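Long-range contacts in actin-related protein 8 (Homo sapiens, PDB 4FO0), which binds ATP without polymerising and serves as a proposed core component of the chromatin-remodelling INO80 complex in transcription, replication and probably DNA repair: residues G479-S487 against L520-M528; I86-R97 against H321-L329. All blocks are in the same frame, centred on the assembly; numbering follows the deposited sequence.

Overall arrangement
Contact 2 closes before contact 1 opens: 86-97 meets 321-329 across 223 intervening residues, whereas 479-487 and 520-528 are separated by only 32, which include strand 503-507. The contact centres lie about 20 Å apart, on the same side of the chain's centre, and helix 516-527 connects the two sites. It supplies one half of contact 1, while His522 on it packs against Lys89 of contact 2, His522 CG lying 3.9 Å from Lys89 NZ. Contact 1 pairs helices beside the sheet containing strands 247-253 and 503-507, local to the later actin region; contact 2 ties the end of helix 71-88 to a loop between helix 306-319 and strand 330-336, parts far apart in sequence.

Contact 1 of 2, residues G479-S487 against L520-M528; sequences GLDKAILHS and LQHRILNKM
Asp481 lies across the bent side chain of Arg523, its CB packing on Ile524 CD1 (3.9 Å) and its carboxylate reaching the guanidinium edge. The two belong to helices 480-489 and 516-527 of the actin fold, whose short segments cross at -54° with axes 10.1 Å apart. Helix 480-489 rests on the six-stranded sheet: Leu480 and Ile484 touch strand 247-253, and Ala483 and Ser487 reach strand 258-264.

The salt bridge is side-on, with both donors on one acceptor. Arg523 NH2 meets Asp481 OD2 at 2.8 Å, on the syn side but tilted out of the carboxylate plane, while Arg523 NE reaches the same oxygen at 2.9 Å from above that plane. Both come from the same face of it, and the carboxylate and guanidinium planes are turned 33° apart. Asp481 CG sits between its backbone N and carbonyl carbon (chi1 54°); this torsion, with the turn of the carboxylate about CB-CG, brings OD1 back to accept a weak bond from Lys482 N while OD2 points across. Tyr363 OH and Arg523 NH2 share a further hydrogen bond. Lys527 NZ stands over the centre of the guanidinium, a like charge, yet lies 4.9 Å from Asp481 OD2, near enough that it would probably help keep the carboxylate ionised.

Away from the charged pair, the interface is aliphatic. Ile484 CD1 and Leu520 CD1 approach tip to tip at 4.2 Å, and Phe362, on a loop, touches both Asp481 and Leu520. Ile524 CD1 also borders Ile484 CG2 and Leu485 CD2, placing this methyl among three residues of the facing helix. Leu485 crosses two side chains at about a right angle, one with each branch: its CD2 lies 3.9 Å from Met528 CB, and its CD1 lies 3.5 Å from Lys527 CB.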
loop_
_atom_site.group_PDB
_atom_site.type_symbol
_atom_site.label_atom_id
_atom_site.label_comp_id
_atom_site.label_asym_id
_atom_site.label_seq_id
_atom_site.Cartn_x
_atom_site.Cartn_y
_atom_site.Cartn_z
ATOM N N GLY A 479 13.134 -8.418 -7.294
ATOM C CA GLY A 479 13.082 -8.406 -5.844
ATOM C C GLY A 479 13.358 -7.030 -5.261
ATOM O O GLY A 479 14.044 -6.193 -5.847
ATOM N N LEU A 480 12.819 -6.796 -4.079
ATOM C CA LEU A 480 12.893 -5.484 -3.469
ATOM C C LEU A 480 14.344 -4.964 -3.329
ATOM O O LEU A 480 14.637 -3.828 -3.690
ATOM C CB LEU A 480 12.154 -5.523 -2.137
ATOM C CG LEU A 480 12.080 -4.230 -1.340
ATOM C CD1 LEU A 480 11.560 -3.124 -2.214
ATOM C CD2 LEU A 480 11.177 -4.443 -0.143
ATOM N N ASP A 481 15.249 -5.805 -2.837
ATOM C CA ASP A 481 16.649 -5.418 -2.655
ATOM C C ASP A 481 17.402 -5.128 -3.967
ATOM O O ASP A 481 18.146 -4.154 -4.056
ATOM C CB ASP A 481 17.397 -6.464 -1.815
ATOM C CG ASP A 481 17.279 -7.888 -2.379
ATOM O OD1 ASP A 481 16.426 -8.148 -3.261
ATOM O OD2 ASP A 481 18.043 -8.761 -1.915
ATOM N N LYS A 482 17.212 -5.979 -4.971
ATOM C CA LYS A 482 17.754 -5.744 -6.302
ATOM C C LYS A 482 17.272 -4.413 -6.888
ATOM O O LYS A 482 18.045 -3.688 -7.518
ATOM C CB LYS A 482 17.360 -6.888 -7.239
ATOM C CG LYS A 482 17.922 -8.221 -6.833
ATOM C CD LYS A 482 17.531 -9.338 -7.796
ATOM C CE LYS A 482 17.925 -10.714 -7.243
ATOM N NZ LYS A 482 17.220 -11.038 -5.945
ATOM N N ALA A 483 15.991 -4.109 -6.686
ATOM C CA ALA A 483 15.412 -2.860 -7.158
ATOM C C ALA A 483 16.048 -1.661 -6.468
ATOM O O ALA A 483 16.384 -0.664 -7.106
ATOM C CB ALA A 483 13.938 -2.853 -6.909
ATOM N N ILE A 484 16.201 -1.747 -5.155
ATOM C CA ILE A 484 16.847 -0.671 -4.429
ATOM C C ILE A 484 18.235 -0.423 -4.987
ATOM O O ILE A 484 18.593 0.711 -5.279
ATOM C CB ILE A 484 16.949 -0.983 -2.944
ATOM C CG1 ILE A 484 15.553 -0.931 -2.325
ATOM C CG2 ILE A 484 17.932 -0.003 -2.248
ATOM C CD1 ILE A 484 15.494 -1.489 -0.938
ATOM N N LEU A 485 19.009 -1.494 -5.128
ATOM C CA LEU A 485 20.365 -1.409 -5.647
ATOM C C LEU A 485 20.365 -0.829 -7.059
ATOM O O LEU A 485 21.027 0.166 -7.345
ATOM C CB LEU A 485 21.014 -2.790 -5.636
ATOM C CG LEU A 485 21.347 -3.298 -4.232
ATOM C CD1 LEU A 485 22.020 -4.653 -4.279
ATOM C CD2 LEU A 485 22.202 -2.299 -3.482
ATOM N N HIS A 486 19.600 -1.454 -7.937
ATOM C CA HIS A 486 19.497 -0.991 -9.307
ATOM C C HIS A 486 19.165 0.496 -9.400
ATOM O O HIS A 486 19.742 1.223 -10.198
ATOM C CB HIS A 486 18.446 -1.797 -10.051
ATOM C CG HIS A 486 18.223 -1.327 -11.449
ATOM N ND1 HIS A 486 17.381 -0.280 -11.753
ATOM C CD2 HIS A 486 18.745 -1.748 -12.625
ATOM C CE1 HIS A 486 17.382 -0.083 -13.059
ATOM N NE2 HIS A 486 18.201 -0.961 -13.612
ATOM N N SER A 487 18.222 0.936 -8.584
ATOM C CA SER A 487 17.802 2.328 -8.555
ATOM C C SER A 487 18.967 3.256 -8.187
ATOM O O SER A 487 19.224 4.247 -8.860
ATOM C CB SER A 487 16.651 2.476 -7.547
ATOM O OG SER A 487 16.380 3.830 -7.224
ATOM N N LEU A 520 16.602 -6.339 5.927
ATOM C CA LEU A 520 16.868 -5.673 4.667
ATOM C C LEU A 520 18.248 -5.018 4.660
ATOM O O LEU A 520 18.950 -5.029 3.649
ATOM C CB LEU A 520 15.781 -4.633 4.405
ATOM C CG LEU A 520 16.020 -3.730 3.204
ATOM C CD1 LEU A 520 15.997 -4.527 1.906
ATOM C CD2 LEU A 520 14.987 -2.633 3.199
ATOM N N GLN A 521 18.635 -4.445 5.794
ATOM C CA GLN A 521 19.940 -3.816 5.917
ATOM C C GLN A 521 21.026 -4.854 5.688
ATOM O O GLN A 521 22.046 -4.577 5.060
ATOM C CB GLN A 521 20.092 -3.193 7.295
ATOM C CG GLN A 521 21.406 -3.502 7.943
ATOM C CD GLN A 521 22.219 -2.267 8.132
ATOM O OE1 GLN A 521 21.913 -1.433 8.990
ATOM N NE2 GLN A 521 23.252 -2.114 7.314
ATOM N N HIS A 522 20.789 -6.057 6.195
ATOM C CA HIS A 522 21.719 -7.158 6.013
ATOM C C HIS A 522 21.900 -7.518 4.542
ATOM O O HIS A 522 23.025 -7.704 4.092
ATOM C CB HIS A 522 21.252 -8.367 6.817
ATOM C CG HIS A 522 21.989 -9.634 6.508
ATOM N ND1 HIS A 522 22.881 -10.210 7.389
ATOM C CD2 HIS A 522 21.950 -10.447 5.423
ATOM C CE1 HIS A 522 23.361 -11.322 6.859
ATOM N NE2 HIS A 522 22.811 -11.489 5.669
ATOM N N ARG A 523 20.801 -7.609 3.792
ATOM C CA ARG A 523 20.885 -7.986 2.381
ATOM C C ARG A 523 21.592 -6.899 1.623
ATOM O O ARG A 523 22.403 -7.180 0.741
ATOM C CB ARG A 523 19.513 -8.157 1.739
ATOM C CG ARG A 523 18.545 -8.971 2.527
ATOM C CD ARG A 523 18.412 -10.351 1.958
ATOM N NE ARG A 523 18.022 -10.374 0.546
ATOM C CZ ARG A 523 17.897 -11.513 -0.136
ATOM N NH1 ARG A 523 18.126 -12.667 0.488
ATOM N NH2 ARG A 523 17.554 -11.519 -1.423
ATOM N N ILE A 524 21.266 -5.650 1.941
ATOM C CA ILE A 524 21.875 -4.544 1.214
ATOM C C ILE A 524 23.401 -4.574 1.337
ATOM O O ILE A 524 24.096 -4.491 0.331
ATOM C CB ILE A 524 21.286 -3.180 1.605
ATOM C CG1 ILE A 524 19.811 -3.122 1.202
ATOM C CG2 ILE A 524 22.043 -2.050 0.922
ATOM C CD1 ILE A 524 19.549 -3.551 -0.243
ATOM N N LEU A 525 23.913 -4.736 2.556
ATOM C CA LEU A 525 25.354 -4.860 2.765
ATOM C C LEU A 525 25.970 -5.902 1.857
ATOM O O LEU A 525 26.892 -5.612 1.091
ATOM C CB LEU A 525 25.661 -5.250 4.198
ATOM C CG LEU A 525 25.614 -4.115 5.203
ATOM C CD1 LEU A 525 26.443 -4.489 6.421
ATOM C CD2 LEU A 525 26.138 -2.866 4.549
ATOM N N ASN A 526 25.463 -7.125 1.951
ATOM C CA ASN A 526 26.025 -8.237 1.192
ATOM C C ASN A 526 25.887 -8.082 -0.312
ATOM O O ASN A 526 26.784 -8.474 -1.060
ATOM C CB ASN A 526 25.408 -9.565 1.634
ATOM C CG ASN A 526 25.564 -9.808 3.124
ATOM O OD1 ASN A 526 26.507 -9.314 3.760
ATOM N ND2 ASN A 526 24.633 -10.569 3.694
ATOM N N LYS A 527 24.768 -7.509 -0.748
ATOM C CA LYS A 527 24.435 -7.415 -2.171
ATOM C C LYS A 527 25.025 -6.181 -2.852
ATOM O O LYS A 527 25.243 -6.186 -4.059
ATOM C CB LYS A 527 22.915 -7.405 -2.370
ATOM C CG LYS A 527 22.292 -8.734 -2.744
ATOM C CD LYS A 527 22.367 -9.717 -1.606
ATOM C CE LYS A 527 21.700 -11.031 -1.974
ATOM N NZ LYS A 527 21.628 -11.929 -0.782
ATOM N N MET A 528 25.264 -5.117 -2.092
ATOM C CA MET A 528 25.726 -3.869 -2.696
ATOM C C MET A 528 27.133 -4.024 -3.238
ATOM O O MET A 528 27.828 -4.971 -2.870
ATOM C CB MET A 528 25.683 -2.715 -1.698
ATOM C CG MET A 528 26.636 -2.873 -0.535
ATOM S SD MET A 528 26.559 -1.450 0.571
ATOM C CE MET A 528 27.035 -0.178 -0.597
#

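Contact 2 of 2, residues I86-R97 against H321-L329; sequences IWSKKMSNGTRR and HLDQDISGL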
loop_
_atom_site.group_PDB
_atom_site.type_symbol
_atom_site.label_atom_id
_atom_site.label_comp_id
_atom_site.label_asym_id
_atom_site.label_seq_id
_atom_site.Cartn_x
_atom_site.Cartn_y
_atom_site.Cartn_z
ATOM N N ILE A 86 17.087 -18.598 3.018
ATOM C CA ILE A 86 16.815 -18.769 4.438
ATOM C C ILE A 86 17.921 -19.600 5.086
ATOM O O ILE A 86 18.523 -19.204 6.090
ATOM C CB ILE A 86 15.454 -19.443 4.667
ATOM C CG1 ILE A 86 14.315 -18.481 4.329
ATOM C CG2 ILE A 86 15.318 -19.918 6.096
ATOM C CD1 ILE A 86 12.926 -19.122 4.440
ATOM N N TRP A 87 18.165 -20.759 4.488
ATOM C CA TRP A 87 19.243 -21.661 4.867
ATOM C C TRP A 87 20.601 -20.972 4.878
ATOM O O TRP A 87 21.389 -21.139 5.802
ATOM C CB TRP A 87 19.300 -22.807 3.859
ATOM C CG TRP A 87 20.286 -23.866 4.210
ATOM C CD1 TRP A 87 21.435 -24.169 3.544
ATOM C CD2 TRP A 87 20.210 -24.773 5.319
ATOM N NE1 TRP A 87 22.076 -25.209 4.165
ATOM C CE2 TRP A 87 21.342 -25.603 5.254
ATOM C CE3 TRP A 87 19.289 -24.967 6.354
ATOM C CZ2 TRP A 87 21.586 -26.607 6.195
ATOM C CZ3 TRP A 87 19.526 -25.970 7.278
ATOM C CH2 TRP A 87 20.668 -26.774 7.195
ATOM N N SER A 88 20.870 -20.218 3.821
ATOM C CA SER A 88 22.142 -19.549 3.650
ATOM C C SER A 88 22.479 -18.597 4.803
ATOM O O SER A 88 23.643 -18.350 5.084
ATOM C CB SER A 88 22.158 -18.812 2.311
ATOM O OG SER A 88 22.412 -17.431 2.504
ATOM N N LYS A 89 21.460 -18.073 5.469
ATOM C CA LYS A 89 21.659 -17.097 6.534
ATOM C C LYS A 89 21.674 -17.785 7.889
ATOM O O LYS A 89 20.699 -18.410 8.287
ATOM C CB LYS A 89 20.553 -16.045 6.490
ATOM C CG LYS A 89 20.591 -15.015 7.606
ATOM C CD LYS A 89 19.590 -13.891 7.313
ATOM C CE LYS A 89 19.655 -12.796 8.371
ATOM N NZ LYS A 89 18.895 -11.583 7.996
ATOM N N LYS A 90 22.790 -17.685 8.594
ATOM C CA LYS A 90 22.918 -18.379 9.859
ATOM C C LYS A 90 22.107 -17.654 10.908
ATOM O O LYS A 90 21.693 -16.507 10.707
ATOM C CB LYS A 90 24.380 -18.449 10.291
ATOM C CG LYS A 90 25.310 -19.052 9.258
ATOM C CD LYS A 90 24.938 -20.487 8.943
ATOM C CE LYS A 90 26.192 -21.330 8.785
ATOM N NZ LYS A 90 26.929 -21.394 10.079
ATOM N N MET A 91 21.886 -18.318 12.034
ATOM C CA MET A 91 21.158 -17.693 13.120
ATOM C C MET A 91 22.115 -16.959 14.044
ATOM O O MET A 91 23.326 -16.989 13.831
ATOM C CB MET A 91 20.328 -18.728 13.866
ATOM C CG MET A 91 19.254 -19.338 12.982
ATOM S SD MET A 91 17.963 -20.151 13.937
ATOM C CE MET A 91 18.899 -21.492 14.683
ATOM N N SER A 92 21.574 -16.288 15.055
ATOM C CA SER A 92 22.383 -15.456 15.940
ATOM C C SER A 92 23.472 -16.246 16.656
ATOM O O SER A 92 24.554 -15.721 16.919
ATOM C CB SER A 92 21.504 -14.737 16.962
ATOM O OG SER A 92 20.752 -13.708 16.341
ATOM N N ASN A 93 23.181 -17.503 16.975
ATOM C CA ASN A 93 24.166 -18.362 17.617
ATOM C C ASN A 93 25.154 -18.982 16.616
ATOM O O ASN A 93 25.949 -19.851 16.972
ATOM C CB ASN A 93 23.461 -19.458 18.415
ATOM C CG ASN A 93 22.683 -20.414 17.532
ATOM O OD1 ASN A 93 22.886 -20.462 16.319
ATOM N ND2 ASN A 93 21.795 -21.191 18.138
ATOM N N GLY A 94 25.083 -18.542 15.362
ATOM C CA GLY A 94 25.943 -19.055 14.310
ATOM C C GLY A 94 25.578 -20.394 13.684
ATOM O O GLY A 94 26.302 -20.891 12.815
ATOM N N THR A 95 24.468 -20.991 14.103
ATOM C CA THR A 95 24.079 -22.289 13.553
ATOM C C THR A 95 23.125 -22.138 12.383
ATOM O O THR A 95 22.597 -21.050 12.138
ATOM C CB THR A 95 23.405 -23.163 14.615
ATOM O OG1 THR A 95 22.087 -22.659 14.891
ATOM C CG2 THR A 95 24.226 -23.154 15.891
ATOM N N ARG A 96 22.905 -23.233 11.657
ATOM C CA ARG A 96 21.854 -23.259 10.640
ATOM C C ARG A 96 20.454 -23.267 11.245
ATOM O O ARG A 96 20.212 -23.832 12.323
ATOM C CB ARG A 96 21.974 -24.486 9.748
ATOM C CG ARG A 96 23.210 -24.527 8.911
ATOM C CD ARG A 96 23.130 -23.620 7.722
ATOM N NE ARG A 96 24.362 -23.715 6.952
ATOM C CZ ARG A 96 24.661 -22.933 5.930
ATOM N NH1 ARG A 96 23.816 -21.991 5.544
ATOM N NH2 ARG A 96 25.808 -23.095 5.302
ATOM N N ARG A 97 19.528 -22.650 10.521
ATOM C CA ARG A 97 18.119 -22.676 10.878
ATOM C C ARG A 97 17.516 -24.008 10.410
ATOM O O ARG A 97 17.488 -24.314 9.221
ATOM C CB ARG A 97 17.418 -21.493 10.221
ATOM C CG ARG A 97 15.976 -21.306 10.611
ATOM C CD ARG A 97 15.245 -20.678 9.454
ATOM N NE ARG A 97 13.800 -20.796 9.570
ATOM C CZ ARG A 97 13.056 -19.951 10.271
ATOM N NH1 ARG A 97 13.627 -18.942 10.921
ATOM N NH2 ARG A 97 11.749 -20.114 10.324
ATOM N N HIS A 321 6.875 -12.700 9.813
ATOM C CA HIS A 321 8.015 -11.982 10.389
ATOM C C HIS A 321 9.197 -12.144 9.450
ATOM O O HIS A 321 9.184 -13.033 8.595
ATOM C CB HIS A 321 8.364 -12.550 11.772
ATOM C CG HIS A 321 8.811 -13.982 11.737
ATOM N ND1 HIS A 321 10.130 -14.346 11.572
ATOM C CD2 HIS A 321 8.109 -15.138 11.817
ATOM C CE1 HIS A 321 10.222 -15.665 11.560
ATOM N NE2 HIS A 321 9.012 -16.169 11.713
ATOM N N LEU A 322 10.209 -11.292 9.600
ATOM C CA LEU A 322 11.478 -11.460 8.879
ATOM C C LEU A 322 12.642 -11.666 9.852
ATOM O O LEU A 322 13.710 -11.066 9.712
ATOM C CB LEU A 322 11.754 -10.268 7.972
ATOM C CG LEU A 322 10.861 -10.142 6.744
ATOM C CD1 LEU A 322 10.969 -8.743 6.145
ATOM C CD2 LEU A 322 11.238 -11.187 5.719
ATOM N N ASP A 323 12.423 -12.525 10.840
ATOM C CA ASP A 323 13.410 -12.769 11.880
ATOM C C ASP A 323 13.961 -14.212 11.803
ATOM O O ASP A 323 13.240 -15.167 12.097
ATOM C CB ASP A 323 12.742 -12.494 13.231
ATOM C CG ASP A 323 13.676 -12.680 14.411
ATOM O OD1 ASP A 323 14.821 -13.151 14.212
ATOM O OD2 ASP A 323 13.247 -12.367 15.550
ATOM N N GLN A 324 15.226 -14.375 11.407
ATOM C CA GLN A 324 15.826 -15.717 11.311
ATOM C C GLN A 324 15.689 -16.511 12.597
ATOM O O GLN A 324 15.572 -17.739 12.578
ATOM C CB GLN A 324 17.315 -15.649 10.979
ATOM C CG GLN A 324 17.624 -15.467 9.528
ATOM C CD GLN A 324 17.197 -16.646 8.672
ATOM O OE1 GLN A 324 16.352 -16.502 7.784
ATOM N NE2 GLN A 324 17.804 -17.810 8.909
ATOM N N ASP A 325 15.710 -15.805 13.716
ATOM C CA ASP A 325 15.831 -16.449 15.015
ATOM C C ASP A 325 14.534 -17.036 15.552
ATOM O O ASP A 325 14.552 -17.822 16.502
ATOM C CB ASP A 325 16.485 -15.495 16.014
ATOM C CG ASP A 325 17.874 -15.059 15.568
ATOM O OD1 ASP A 325 18.597 -15.881 14.959
ATOM O OD2 ASP A 325 18.237 -13.891 15.808
ATOM N N ILE A 326 13.416 -16.667 14.934
ATOM C CA ILE A 326 12.131 -17.287 15.229
ATOM C C ILE A 326 11.996 -18.507 14.331
ATOM O O ILE A 326 11.841 -18.380 13.114
ATOM C CB ILE A 326 10.952 -16.331 14.931
ATOM C CG1 ILE A 326 11.030 -15.074 15.785
ATOM C CG2 ILE A 326 9.618 -17.008 15.177
ATOM C CD1 ILE A 326 9.874 -14.122 15.522
ATOM N N SER A 327 12.055 -19.693 14.916
ATOM C CA SER A 327 12.079 -20.901 14.102
ATOM C C SER A 327 11.352 -22.031 14.790
ATOM O O SER A 327 10.936 -21.902 15.941
ATOM C CB SER A 327 13.526 -21.319 13.834
ATOM O OG SER A 327 14.179 -21.689 15.042
ATOM N N GLY A 328 11.199 -23.141 14.078
ATOM C CA GLY A 328 10.470 -24.288 14.590
ATOM C C GLY A 328 8.976 -24.210 14.343
ATOM O O GLY A 328 8.478 -23.271 13.715
ATOM N N LEU A 329 8.260 -25.221 14.817
ATOM C CA LEU A 329 6.810 -25.196 14.788
ATOM C C LEU A 329 6.322 -24.460 16.031
ATOM O O LEU A 329 6.815 -24.703 17.122
ATOM C CB LEU A 329 6.257 -26.618 14.728
ATOM C CG LEU A 329 6.193 -27.243 13.335
ATOM C CD1 LEU A 329 6.045 -28.736 13.446
ATOM C CD2 LEU A 329 5.034 -26.672 12.524
HETATM O O HOH W 1 8.910 -18.954 11.704
#
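Arg97 sends an extended side chain over to segment 321-329, where NH1 donates to two carbonyls. Its bond to Ile326 O (2.9 Å) comes from above the carbonyl plane, and the one to Gln324 O (2.8 Å) is weak, with an N-H...O angle of 117°. NH2 adds a weak bond to Ile326 O, but its stronger partner is Asp352 in a salt bridge. A water that accepts weakly from NH2 also hydrogen-bonds His321 NE2. Ser327 CB sits over one guanidinium face, offset toward the rim. With an alanine here, Ile326 O and Gln324 O would probably lose these donors and Asp352 its cationic mate.

Within the actin fold, this joins the loop after helix 71-88 to the one entering strand 330-336. Both carry a type I turn, Met91-Gly94 and Asp323-Ile326; in the latter, Asp323 OD1 accepts from Asp325 N, an Asx turn. Asp325 uses both oxygens on Ser92: OD1 takes the backbone N at 3.0 Å, and OD2 the hydroxyl OG at 2.6 Å, each met on the syn side, though tilted out of the carboxylate plane. Gln324 NE2 gives a weak bond to Ile86 O (3.2 Å), while Lys89 CD lies 3.4 Å from Gln324 CG.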